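Local coordinates for protein insecticyanin-A (Manduca sexta, PDB 1Z24) that binds the blue pigment biliverdin IX gamma and, mixed with lipoprotein-bound carotenes, gives hornworms their green camouflage colour, at residues A[87-92]-A[98-103]; A[56-61]-A[67-72]; A[104-109]-A[154-159]; A[30-33]-A[37-40]. All coordinates share one frame; numbering follows the deposited sequence.

How the interactions relate
All four contacts belong to one lipocalin fold. Along the chain, interaction 4 comes first, then 2 and 1, and 3 last. Interactions 1 and 2 are successive hairpins of one sheet. Strands 66-76 and 88-94 are neighbours, the centres are about 13 Å apart, and F92 packs against M70 and G72. Interaction 4, in the loop after strand 25-32, is about 15 Å from interaction 2 between centres and touches it through F61 and E38. These three meet biliverdin and so line its pocket. Interaction 3 shares strand 97-108 with interaction 1 but lies away from the pigment, about 25 Å from interaction 2, centre to centre. It joins the barrel to the segment after helix 144-154.

Interaction 1 (A[87-92]-A[98-103]). With BLV (biliverdin IX gamma chromophore), chain B.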
# COMPACT_ATOMS: atom_id res chain seq x y z
N LYS A 87 18.06 4.47 6.54
CA LYS A 87 17.71 5.46 5.56
C LYS A 87 18.88 6.42 5.47
O LYS A 87 19.33 6.97 6.48
CB LYS A 87 16.37 6.07 6.02
CG LYS A 87 15.64 6.76 4.88
CD LYS A 87 14.44 7.58 5.34
CE LYS A 87 13.32 6.76 5.95
NZ LYS A 87 12.16 7.64 6.28
N TYR A 88 19.40 6.60 4.26
CA TYR A 88 20.53 7.48 4.08
C TYR A 88 20.41 8.39 2.87
O TYR A 88 19.63 8.19 1.94
CB TYR A 88 21.86 6.65 4.15
CG TYR A 88 22.02 5.65 3.04
CD1 TYR A 88 22.67 5.99 1.84
CD2 TYR A 88 21.44 4.38 3.16
CE1 TYR A 88 22.84 5.07 0.80
CE2 TYR A 88 21.58 3.45 2.13
CZ TYR A 88 22.28 3.79 0.97
OH TYR A 88 22.37 2.85 -0.03
N VAL A 89 21.22 9.43 2.89
CA VAL A 89 21.21 10.40 1.81
C VAL A 89 22.57 10.47 1.16
O VAL A 89 23.57 10.48 1.87
CB VAL A 89 20.98 11.78 2.40
CG1 VAL A 89 20.90 12.85 1.27
CG2 VAL A 89 19.78 11.72 3.37
N MET A 90 22.56 10.50 -0.19
CA MET A 90 23.73 10.59 -1.03
C MET A 90 23.60 11.89 -1.76
O MET A 90 22.60 12.15 -2.40
CB MET A 90 23.75 9.45 -2.01
CG MET A 90 23.88 8.13 -1.25
SD MET A 90 24.17 6.79 -2.44
CE MET A 90 22.58 6.69 -3.38
N THR A 91 24.60 12.74 -1.61
CA THR A 91 24.54 14.00 -2.24
C THR A 91 25.63 14.08 -3.23
O THR A 91 26.83 13.85 -2.94
CB THR A 91 24.80 15.04 -1.20
OG1 THR A 91 23.79 14.95 -0.19
CG2 THR A 91 24.82 16.41 -1.87
N PHE A 92 25.18 14.39 -4.41
CA PHE A 92 26.05 14.55 -5.59
C PHE A 92 25.90 15.93 -6.22
O PHE A 92 24.81 16.49 -6.24
CB PHE A 92 25.69 13.55 -6.70
CG PHE A 92 25.89 12.17 -6.21
CD1 PHE A 92 27.18 11.63 -6.08
CD2 PHE A 92 24.77 11.43 -5.82
CE1 PHE A 92 27.33 10.33 -5.59
CE2 PHE A 92 24.90 10.12 -5.34
CZ PHE A 92 26.19 9.60 -5.24
N VAL A 98 22.48 20.21 -7.47
CA VAL A 98 22.73 19.37 -6.30
C VAL A 98 21.62 18.33 -6.17
O VAL A 98 20.43 18.65 -6.15
CB VAL A 98 22.84 20.20 -5.02
CG1 VAL A 98 22.59 19.34 -3.81
CG2 VAL A 98 24.16 20.90 -4.89
N VAL A 99 22.03 17.07 -6.09
CA VAL A 99 21.10 15.97 -5.95
C VAL A 99 21.24 15.28 -4.57
O VAL A 99 22.35 15.04 -4.08
CB VAL A 99 21.43 15.06 -7.12
CG1 VAL A 99 20.80 13.71 -6.89
CG2 VAL A 99 20.94 15.71 -8.45
N ASN A 100 20.09 14.99 -3.96
CA ASN A 100 19.99 14.31 -2.67
C ASN A 100 19.19 13.02 -2.81
O ASN A 100 17.98 13.01 -2.75
CB ASN A 100 19.37 15.16 -1.63
CG ASN A 100 20.27 16.36 -1.38
OD1 ASN A 100 21.36 16.28 -0.85
ND2 ASN A 100 19.85 17.49 -1.84
N LEU A 101 19.90 11.92 -3.02
CA LEU A 101 19.26 10.61 -3.17
C LEU A 101 19.06 9.93 -1.84
O LEU A 101 19.95 9.94 -0.95
CB LEU A 101 19.94 9.66 -4.17
CG LEU A 101 20.27 10.37 -5.51
CD1 LEU A 101 20.99 9.40 -6.43
CD2 LEU A 101 18.95 10.80 -6.21
N VAL A 102 17.88 9.31 -1.72
CA VAL A 102 17.56 8.67 -0.50
C VAL A 102 17.10 7.24 -0.57
O VAL A 102 15.90 6.99 -0.61
CB VAL A 102 16.47 9.54 0.24
CG1 VAL A 102 16.17 8.96 1.62
CG2 VAL A 102 16.84 11.00 0.41
N PRO A 103 18.02 6.29 -0.51
CA PRO A 103 17.59 4.91 -0.52
C PRO A 103 17.13 4.45 0.86
O PRO A 103 17.65 4.83 1.90
CB PRO A 103 18.83 4.11 -0.87
CG PRO A 103 19.92 5.13 -1.20
CD PRO A 103 19.51 6.39 -0.49
NA BLV B . 19.55 6.02 -7.63
C1A BLV B . 18.58 6.90 -7.98
C2A BLV B . 17.65 7.20 -6.91
C3A BLV B . 18.08 6.48 -5.84
C4A BLV B . 19.27 5.74 -6.31
CMA BLV B . 17.45 6.33 -4.40
OA BLV B . 18.52 7.38 -9.09
CAA BLV B . 16.46 8.06 -7.01
CBA BLV B . 15.47 7.20 -7.74
CGA BLV B . 14.24 8.04 -8.09
O1A BLV B . 13.22 7.97 -7.47
O2A BLV B . 14.33 8.82 -8.99
CHB BLV B . 19.97 4.85 -5.49
NB BLV B . 21.80 4.12 -6.95
C1B BLV B . 20.97 3.96 -5.85
C2B BLV B . 21.31 2.77 -5.11
C3B BLV B . 22.34 2.22 -5.77
C4B BLV B . 22.63 3.07 -6.93
CMB BLV B . 20.65 2.28 -3.84
CAB BLV B . 23.05 0.96 -5.39
CBB BLV B . 23.35 0.16 -6.47
CHC BLV B . 23.68 2.82 -7.83
NC BLV B . 23.56 4.50 -9.57
C1C BLV B . 24.21 3.54 -8.86
C2C BLV B . 25.57 3.32 -9.37
C3C BLV B . 25.83 4.15 -10.38
C4C BLV B . 24.53 4.92 -10.51
CMC BLV B . 26.52 2.40 -8.76
CAC BLV B . 27.05 4.37 -11.30
CBC BLV B . 27.25 5.57 -11.90
CHD BLV B . 24.26 5.89 -11.54
ND BLV B . 22.81 7.42 -10.24
C1D BLV B . 23.50 7.04 -11.43
C2D BLV B . 23.29 8.08 -12.49
C3D BLV B . 22.50 9.06 -11.95
C4D BLV B . 22.24 8.64 -10.58
CMD BLV B . 23.80 8.07 -13.89
OD BLV B . 21.58 9.29 -9.81
CAD BLV B . 22.04 10.30 -12.61
CBD BLV B . 22.89 11.45 -12.11
CGD BLV B . 22.33 12.83 -12.60
O1D BLV B . 22.77 13.33 -13.58
O2D BLV B . 21.44 13.40 -12.00
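In the antiparallel hairpin of strands 88-94 and 97-108, M90 faces L101 and F92 faces V99 as hydrogen-bonded pairs. M90 N reaches L101 O at 2.8 Å, and L101 N returns a bond to M90 O. V99 N points almost straight at F92 O (178°). Between these pairs sits the non-hydrogen-bonded pair of T91 and N100, whose side chains lie side by side on the other face of the sheet. T91 OG1, anti to the carbonyl carbon (chi1 -61°), donates to N100 OD1 at 2.8 Å, in the plane of that amide carbonyl. The face with M90 and L101 lines the lipocalin calyx that holds biliverdin. L101 CD1 lies 3.4 Å from BLV OD, and M90 CE lies 3.8 Å from BLV CHB. Further along, P103 crosses Y88 at about a right angle. P103 CD sits over one ring face, 4.0 Å from the Y88 centroid and 18° off its normal, a CH-pi contact. Y88 OH is hydrogen-bonded to Y48 and N116. A leucine in place of Y88 would probably leave those two without their shared hydroxyl partner and P103 without a flat face to rest on. P103 CG also meets M90 CE at 3.8 Å.

Interaction 2 (A[56-61]-A[67-72]). With BLV (biliverdin IX gamma chromophore), chain B.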
# COMPACT_ATOMS: atom_id res chain seq x y z
N SER A 56 31.41 8.79 2.61
CA SER A 56 31.43 9.21 1.22
C SER A 56 30.97 8.10 0.29
O SER A 56 30.90 6.93 0.67
CB SER A 56 32.80 9.63 0.79
OG SER A 56 33.69 8.57 0.86
N VAL A 57 30.65 8.44 -0.93
CA VAL A 57 30.20 7.41 -1.86
C VAL A 57 30.95 7.46 -3.18
O VAL A 57 31.29 8.51 -3.70
CB VAL A 57 28.65 7.37 -2.03
CG1 VAL A 57 28.00 8.72 -1.88
CG2 VAL A 57 28.21 6.82 -3.37
N TYR A 58 31.19 6.30 -3.73
CA TYR A 58 31.82 6.18 -4.98
C TYR A 58 30.94 5.19 -5.77
O TYR A 58 30.87 4.00 -5.48
CB TYR A 58 33.26 5.66 -4.84
CG TYR A 58 33.88 5.48 -6.22
CD1 TYR A 58 34.54 6.54 -6.84
CD2 TYR A 58 33.84 4.27 -6.90
CE1 TYR A 58 35.10 6.43 -8.11
CE2 TYR A 58 34.41 4.13 -8.17
CZ TYR A 58 35.03 5.22 -8.77
OH TYR A 58 35.63 5.09 -9.97
N ASN A 59 30.24 5.69 -6.79
CA ASN A 59 29.42 4.81 -7.58
C ASN A 59 29.98 4.68 -8.99
O ASN A 59 30.45 5.66 -9.61
CB ASN A 59 28.02 5.44 -7.83
CG ASN A 59 26.95 5.34 -6.75
OD1 ASN A 59 26.99 4.45 -5.84
ND2 ASN A 59 25.97 6.34 -6.84
N SER A 60 29.92 3.48 -9.52
CA SER A 60 30.39 3.28 -10.84
C SER A 60 29.75 2.14 -11.57
O SER A 60 29.22 1.19 -11.01
CB SER A 60 31.92 3.06 -10.90
OG SER A 60 32.30 1.73 -10.53
N PHE A 61 29.85 2.25 -12.87
CA PHE A 61 29.37 1.27 -13.78
C PHE A 61 30.09 1.44 -15.09
O PHE A 61 30.83 2.42 -15.30
CB PHE A 61 27.88 1.09 -13.88
CG PHE A 61 27.08 2.28 -14.34
CD1 PHE A 61 27.58 3.24 -15.23
CD2 PHE A 61 25.76 2.40 -13.91
CE1 PHE A 61 26.80 4.31 -15.67
CE2 PHE A 61 24.95 3.45 -14.36
CZ PHE A 61 25.46 4.43 -15.24
N LYS A 67 34.13 3.59 -18.03
CA LYS A 67 33.72 3.48 -16.69
C LYS A 67 33.26 4.79 -16.20
O LYS A 67 34.08 5.67 -15.97
CB LYS A 67 34.80 3.01 -15.74
CG LYS A 67 34.28 2.53 -14.39
CD LYS A 67 35.05 2.93 -13.16
CE LYS A 67 36.50 2.50 -12.92
NZ LYS A 67 36.67 1.61 -11.74
N GLU A 68 31.96 4.90 -16.02
CA GLU A 68 31.42 6.13 -15.49
C GLU A 68 31.24 6.06 -13.99
O GLU A 68 30.76 5.05 -13.39
CB GLU A 68 30.14 6.55 -16.18
CG GLU A 68 30.36 6.66 -17.66
CD GLU A 68 29.05 6.86 -18.37
OE1 GLU A 68 28.01 7.05 -17.78
OE2 GLU A 68 29.13 6.79 -19.66
N TYR A 69 31.61 7.18 -13.35
CA TYR A 69 31.48 7.19 -11.92
C TYR A 69 30.99 8.50 -11.34
O TYR A 69 30.94 9.52 -12.02
CB TYR A 69 32.78 6.72 -11.31
CG TYR A 69 33.86 7.68 -11.62
CD1 TYR A 69 34.18 8.61 -10.62
CD2 TYR A 69 34.55 7.65 -12.84
CE1 TYR A 69 35.21 9.52 -10.84
CE2 TYR A 69 35.58 8.56 -13.08
CZ TYR A 69 35.90 9.48 -12.07
OH TYR A 69 36.90 10.41 -12.23
N MET A 70 30.61 8.43 -10.06
CA MET A 70 30.11 9.58 -9.33
C MET A 70 30.66 9.54 -7.94
O MET A 70 30.70 8.48 -7.31
CB MET A 70 28.61 9.38 -9.05
CG MET A 70 27.75 9.27 -10.27
SD MET A 70 26.10 8.61 -9.91
CE MET A 70 25.19 9.99 -9.28
N GLU A 71 31.08 10.70 -7.46
CA GLU A 71 31.61 10.81 -6.12
C GLU A 71 30.73 11.72 -5.30
O GLU A 71 30.35 12.78 -5.79
CB GLU A 71 33.03 11.37 -6.15
CG GLU A 71 33.92 10.57 -7.13
CD GLU A 71 35.41 10.85 -7.00
OE1 GLU A 71 36.12 10.13 -6.36
OE2 GLU A 71 35.85 11.94 -7.61
N GLY A 72 30.36 11.33 -4.06
CA GLY A 72 29.51 12.21 -3.29
C GLY A 72 29.63 11.94 -1.83
O GLY A 72 30.47 11.16 -1.41
NA BLV B . 19.55 6.02 -7.63
C1A BLV B . 18.58 6.90 -7.98
C2A BLV B . 17.65 7.20 -6.91
C3A BLV B . 18.08 6.48 -5.84
C4A BLV B . 19.27 5.74 -6.31
CMA BLV B . 17.45 6.33 -4.40
OA BLV B . 18.52 7.38 -9.09
CAA BLV B . 16.46 8.06 -7.01
CBA BLV B . 15.47 7.20 -7.74
CGA BLV B . 14.24 8.04 -8.09
O1A BLV B . 13.22 7.97 -7.47
O2A BLV B . 14.33 8.82 -8.99
CHB BLV B . 19.97 4.85 -5.49
NB BLV B . 21.80 4.12 -6.95
C1B BLV B . 20.97 3.96 -5.85
C2B BLV B . 21.31 2.77 -5.11
C3B BLV B . 22.34 2.22 -5.77
C4B BLV B . 22.63 3.07 -6.93
CMB BLV B . 20.65 2.28 -3.84
CAB BLV B . 23.05 0.96 -5.39
CBB BLV B . 23.35 0.16 -6.47
CHC BLV B . 23.68 2.82 -7.83
NC BLV B . 23.56 4.50 -9.57
C1C BLV B . 24.21 3.54 -8.86
C2C BLV B . 25.57 3.32 -9.37
C3C BLV B . 25.83 4.15 -10.38
C4C BLV B . 24.53 4.92 -10.51
CMC BLV B . 26.52 2.40 -8.76
CAC BLV B . 27.05 4.37 -11.30
CBC BLV B . 27.25 5.57 -11.90
CHD BLV B . 24.26 5.89 -11.54
ND BLV B . 22.81 7.42 -10.24
C1D BLV B . 23.50 7.04 -11.43
C2D BLV B . 23.29 8.08 -12.49
C3D BLV B . 22.50 9.06 -11.95
C4D BLV B . 22.24 8.64 -10.58
CMD BLV B . 23.80 8.07 -13.89
OD BLV B . 21.58 9.29 -9.81
CAD BLV B . 22.04 10.30 -12.61
CBD BLV B . 22.89 11.45 -12.11
CGD BLV B . 22.33 12.83 -12.60
O1D BLV B . 22.77 13.33 -13.58
O2D BLV B . 21.44 13.40 -12.00
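Strands 56-61 and 67-72 run antiparallel at 165°, their axes 4.6 Å apart at closest, with V57-G72, N59-M70 and F61-E68 as hydrogen-bonded pairs. They form a beta hairpin of the lipocalin barrel, and one face of it lines the biliverdin pocket. M70 N reaches N59 O at 2.8 Å, and at the far end V57 N bonds to G72 O. G72 has no side chain, and V57 CG1 packs against its backbone, 3.5 Å from G72 O.

Y58 and Y69 lie on the face turned from the pigment. With CG anti to the backbone N (chi1 177°), the Y58 ring leans across to Y69. The ring planes are 25° apart but slid past each other, with centroids 5.4 Å apart, so they barely overlap. E71 OE1 comes in at the edge of the Y58 ring, its carboxylate nearly perpendicular to it.

On the pocket face, the side chain of N59 rests against the pyrrole methyl BLV CMC, and its ND2 lies 3.8 Å from M70 SD. M70 SD in turn is 3.4 Å from BLV C1D. The F61 ring takes the vinyl atom BLV CAC over one face. At its edge, in plane, E68 OE1 lies 3.7 Å from F61 CE1.

Interaction 3 (A[104-109]-A[154-159]); sequences WVLATD and KTFSHL
L106 and F156 carry nearly all of this small contact, which buries 150 Å² in total. The tight part is one face of the F156 ring. L106 CD1 sits over it, 4.1 Å from the ring centroid and 15° off the normal, which makes a CH-pi contact. L106 CB covers the rim of the same face, 3.9 Å from F156 CZ. The two side chains slide past each other in opposite directions. F156 CG stands anti to the carbonyl carbon (chi1 -59°), and this torsion carries the ring toward the strand. A107 CB adds a smaller touch, 4.2 Å from F156 CE2. The opposite ring face is met by T155 OG1, which is also hydrogen-bonded to V152 O. I160 and Y117 also pack on L106.

The other side is loose. No hydrogen bond crosses between the segments, and K154, T155 and H158 are exposed. Segment 154-159 is held by its own bonds instead. K154 to S157 is a type I beta turn, in which K154 O accepts both S157 N and S157 OG, each at 3.1 Å. S157 also packs on Y8 of the second subunit. An alanine at F156 would probably open a gap over L106 and take away the turn's main contact with this strand segment.

L106 and A107 both face I115 in a classic beta bulge. The bulged strand is thus met by the residues just after helix 144-154, as in the lipocalin fold, where the alpha-helix packs against the outside of the barrel.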
# COMPACT_ATOMS: atom_id res chain seq x y z
N TRP A 104 16.13 3.63 0.88
CA TRP A 104 15.64 3.10 2.12
C TRP A 104 16.13 1.65 2.18
O TRP A 104 15.98 0.90 1.23
CB TRP A 104 14.07 2.99 2.13
CG TRP A 104 13.42 4.34 2.13
CD1 TRP A 104 13.84 5.41 1.40
CD2 TRP A 104 12.27 4.76 2.86
NE1 TRP A 104 13.02 6.49 1.63
CE2 TRP A 104 12.02 6.10 2.51
CE3 TRP A 104 11.38 4.12 3.70
CZ2 TRP A 104 10.90 6.81 3.02
CZ3 TRP A 104 10.31 4.80 4.24
CH2 TRP A 104 10.06 6.13 3.88
N VAL A 105 16.70 1.24 3.30
CA VAL A 105 17.18 -0.13 3.45
C VAL A 105 16.11 -0.93 4.14
O VAL A 105 15.83 -0.76 5.34
CB VAL A 105 18.49 -0.20 4.30
CG1 VAL A 105 19.10 -1.65 4.30
CG2 VAL A 105 19.47 0.72 3.57
N LEU A 106 15.48 -1.81 3.37
CA LEU A 106 14.43 -2.64 3.94
C LEU A 106 14.97 -3.74 4.84
O LEU A 106 14.39 -4.11 5.85
CB LEU A 106 13.68 -3.37 2.80
CG LEU A 106 13.00 -2.44 1.82
CD1 LEU A 106 11.94 -3.19 1.00
CD2 LEU A 106 12.44 -1.26 2.58
N ALA A 107 16.10 -4.30 4.45
CA ALA A 107 16.74 -5.37 5.22
C ALA A 107 18.18 -5.65 4.77
O ALA A 107 18.55 -5.48 3.62
CB ALA A 107 16.04 -6.67 4.83
N THR A 108 18.99 -6.10 5.71
CA THR A 108 20.36 -6.43 5.44
C THR A 108 21.00 -7.17 6.60
O THR A 108 20.66 -6.99 7.78
CB THR A 108 21.14 -5.12 5.32
OG1 THR A 108 22.46 -5.46 4.90
CG2 THR A 108 21.24 -4.34 6.66
N ASP A 109 21.98 -7.99 6.25
CA ASP A 109 22.74 -8.72 7.27
C ASP A 109 24.14 -8.10 7.37
O ASP A 109 25.01 -8.63 8.02
CB ASP A 109 22.97 -10.19 7.11
CG ASP A 109 23.70 -10.49 5.86
OD1 ASP A 109 24.06 -9.67 5.02
OD2 ASP A 109 23.90 -11.74 5.81
N LYS A 154 10.46 -12.12 0.11
CA LYS A 154 9.10 -12.55 0.20
C LYS A 154 8.27 -11.77 1.25
O LYS A 154 7.12 -11.42 1.07
CB LYS A 154 9.20 -13.97 0.67
CG LYS A 154 8.24 -14.88 -0.00
CD LYS A 154 8.04 -16.20 0.74
CE LYS A 154 6.69 -16.90 0.49
NZ LYS A 154 5.62 -16.58 1.48
N THR A 155 8.91 -11.39 2.34
CA THR A 155 8.14 -10.66 3.29
C THR A 155 7.81 -9.27 2.80
O THR A 155 7.06 -8.54 3.40
CB THR A 155 8.80 -10.61 4.61
OG1 THR A 155 9.89 -9.73 4.41
CG2 THR A 155 9.34 -12.02 4.79
N PHE A 156 8.37 -8.90 1.68
CA PHE A 156 8.09 -7.56 1.10
C PHE A 156 7.34 -7.63 -0.23
O PHE A 156 7.31 -6.69 -1.06
CB PHE A 156 9.36 -6.72 0.89
CG PHE A 156 10.11 -6.49 2.18
CD1 PHE A 156 9.54 -5.65 3.14
CD2 PHE A 156 11.35 -7.08 2.46
CE1 PHE A 156 10.17 -5.39 4.35
CE2 PHE A 156 11.99 -6.82 3.68
CZ PHE A 156 11.40 -5.98 4.63
N SER A 157 6.70 -8.79 -0.44
CA SER A 157 5.97 -9.08 -1.64
C SER A 157 4.92 -8.02 -1.97
O SER A 157 4.61 -7.82 -3.13
CB SER A 157 5.57 -10.56 -1.78
OG SER A 157 4.69 -10.82 -0.68
N HIS A 158 4.39 -7.34 -0.96
CA HIS A 158 3.37 -6.30 -1.19
C HIS A 158 3.98 -4.97 -1.52
O HIS A 158 3.29 -3.98 -1.69
CB HIS A 158 2.50 -6.10 0.08
CG HIS A 158 3.27 -5.68 1.28
ND1 HIS A 158 4.25 -6.47 1.84
CD2 HIS A 158 3.19 -4.53 2.01
CE1 HIS A 158 4.73 -5.81 2.86
NE2 HIS A 158 4.12 -4.64 3.00
N LEU A 159 5.29 -4.92 -1.58
CA LEU A 159 5.91 -3.67 -1.88
C LEU A 159 6.80 -3.77 -3.11
O LEU A 159 7.03 -2.79 -3.78
CB LEU A 159 6.85 -3.18 -0.80
CG LEU A 159 6.15 -2.98 0.51
CD1 LEU A 159 7.25 -2.72 1.52
CD2 LEU A 159 5.29 -1.71 0.43

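Interaction 4 (A[30-33]-A[37-40]); sequences IAKL and NENQ. With BLV (biliverdin IX gamma chromophore), chain B.
The carboxylate of E38 is the flat group that K32 meets, and it is covered on both faces. Over one face lies the aliphatic chain of K32, with K32 CD 3.7 Å from E38 OE2. Over the other lies the pigment, with BLV NC 3.8 Å from E38 OE1. E38 CG stands between the backbone N and the carbonyl carbon (chi1 71°), and the extended chain beyond it carries the carboxylate between lysine and bilin. OE1 is also hydrogen-bonded to W133 NE1. The amide of N39 takes a lesser part. Its OD1 is 3.9 Å from K32 CE and accepts a bond from L35 N.

The amide of N37 does not touch K32 but holds the pigment. It lies over a face of the pyrrole ring that contains BLV ND, the two planes nearly parallel, with N37 CG 3.5 Å from BLV C3D. From there N37 ND2 donates to the lactam oxygen BLV OA at 2.8 Å and 151°.

The segments themselves join the end of strand 25-32 to the loop that follows it, at the biliverdin pocket of the lipocalin barrel. K32 runs past E38 in the opposite direction, and no hydrogen bond links them. K32 NZ forms its salt bridge with E29 OE2 and stays 4.1 Å from E38 OE2, beyond a salt bridge. E29 OE1 is close to E38 OE2 as well. One buried lysine thus pairs with E29 and lies near E38. If both acids are ionised, its positive charge probably eases their repulsion beside the chromophore.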
# COMPACT_ATOMS: atom_id res chain seq x y z
N ILE A 30 23.27 -6.90 -7.78
CA ILE A 30 22.97 -8.17 -8.39
C ILE A 30 21.80 -8.00 -9.28
O ILE A 30 21.70 -8.55 -10.36
CB ILE A 30 22.63 -9.15 -7.26
CG1 ILE A 30 23.85 -9.39 -6.41
CG2 ILE A 30 22.18 -10.47 -7.83
CD1 ILE A 30 25.02 -9.83 -7.24
N ALA A 31 20.86 -7.21 -8.82
CA ALA A 31 19.69 -7.01 -9.67
C ALA A 31 18.99 -5.77 -9.23
O ALA A 31 19.21 -5.31 -8.09
CB ALA A 31 18.69 -8.13 -9.56
N LYS A 32 18.15 -5.22 -10.10
CA LYS A 32 17.40 -4.02 -9.71
C LYS A 32 16.09 -3.95 -10.46
O LYS A 32 15.95 -4.70 -11.41
CB LYS A 32 18.16 -2.74 -10.19
CG LYS A 32 18.43 -2.74 -11.71
CD LYS A 32 18.96 -1.42 -12.27
CE LYS A 32 19.47 -1.52 -13.73
NZ LYS A 32 20.71 -2.29 -13.75
N LEU A 33 15.15 -3.06 -10.03
CA LEU A 33 13.94 -2.86 -10.77
C LEU A 33 14.40 -1.80 -11.82
O LEU A 33 15.40 -1.10 -11.51
CB LEU A 33 12.81 -2.26 -9.93
CG LEU A 33 12.21 -3.21 -8.88
CD1 LEU A 33 10.98 -2.56 -8.26
CD2 LEU A 33 11.82 -4.54 -9.43
N ASN A 37 18.13 6.15 -15.17
CA ASN A 37 19.49 6.57 -15.15
C ASN A 37 20.45 5.47 -15.13
O ASN A 37 21.60 5.72 -15.40
CB ASN A 37 19.86 7.61 -14.08
CG ASN A 37 19.72 7.03 -12.66
OD1 ASN A 37 20.06 5.88 -12.39
ND2 ASN A 37 19.37 7.88 -11.71
N GLU A 38 20.06 4.27 -14.79
CA GLU A 38 21.14 3.30 -14.77
C GLU A 38 20.90 2.01 -15.54
O GLU A 38 21.63 1.00 -15.46
CB GLU A 38 21.52 3.10 -13.33
CG GLU A 38 20.38 2.32 -12.57
CD GLU A 38 20.89 1.83 -11.22
OE1 GLU A 38 20.57 2.23 -10.13
OE2 GLU A 38 21.71 0.86 -11.35
N ASN A 39 19.85 2.06 -16.29
CA ASN A 39 19.51 0.90 -17.07
C ASN A 39 20.61 0.37 -18.00
O ASN A 39 20.72 -0.82 -18.11
CB ASN A 39 18.24 1.20 -17.90
CG ASN A 39 17.00 1.11 -17.04
OD1 ASN A 39 17.02 0.34 -16.10
ND2 ASN A 39 15.93 1.87 -17.36
N GLN A 40 21.44 1.23 -18.56
CA GLN A 40 22.51 0.80 -19.45
C GLN A 40 23.85 0.40 -18.85
O GLN A 40 24.64 -0.19 -19.56
CB GLN A 40 22.79 1.95 -20.43
CG GLN A 40 22.07 1.91 -21.80
CD GLN A 40 22.66 3.00 -22.76
OE1 GLN A 40 23.69 2.77 -23.48
NE2 GLN A 40 22.04 4.22 -22.79
NA BLV B . 19.55 6.02 -7.63
C1A BLV B . 18.58 6.90 -7.98
C2A BLV B . 17.65 7.20 -6.91
C3A BLV B . 18.08 6.48 -5.84
C4A BLV B . 19.27 5.74 -6.31
CMA BLV B . 17.45 6.33 -4.40
OA BLV B . 18.52 7.38 -9.09
CAA BLV B . 16.46 8.06 -7.01
CBA BLV B . 15.47 7.20 -7.74
CGA BLV B . 14.24 8.04 -8.09
O1A BLV B . 13.22 7.97 -7.47
O2A BLV B . 14.33 8.82 -8.99
CHB BLV B . 19.97 4.85 -5.49
NB BLV B . 21.80 4.12 -6.95
C1B BLV B . 20.97 3.96 -5.85
C2B BLV B . 21.31 2.77 -5.11
C3B BLV B . 22.34 2.22 -5.77
C4B BLV B . 22.63 3.07 -6.93
CMB BLV B . 20.65 2.28 -3.84
CAB BLV B . 23.05 0.96 -5.39
CBB BLV B . 23.35 0.16 -6.47
CHC BLV B . 23.68 2.82 -7.83
NC BLV B . 23.56 4.50 -9.57
C1C BLV B . 24.21 3.54 -8.86
C2C BLV B . 25.57 3.32 -9.37
C3C BLV B . 25.83 4.15 -10.38
C4C BLV B . 24.53 4.92 -10.51
CMC BLV B . 26.52 2.40 -8.76
CAC BLV B . 27.05 4.37 -11.30
CBC BLV B . 27.25 5.57 -11.90
CHD BLV B . 24.26 5.89 -11.54
ND BLV B . 22.81 7.42 -10.24
C1D BLV B . 23.50 7.04 -11.43
C2D BLV B . 23.29 8.08 -12.49
C3D BLV B . 22.50 9.06 -11.95
C4D BLV B . 22.24 8.64 -10.58
CMD BLV B . 23.80 8.07 -13.89
OD BLV B . 21.58 9.29 -9.81
CAD BLV B . 22.04 10.30 -12.61
CBD BLV B . 22.89 11.45 -12.11
CGD BLV B . 22.33 12.83 -12.60
O1D BLV B . 22.77 13.33 -13.58
O2D BLV B . 21.44 13.40 -12.00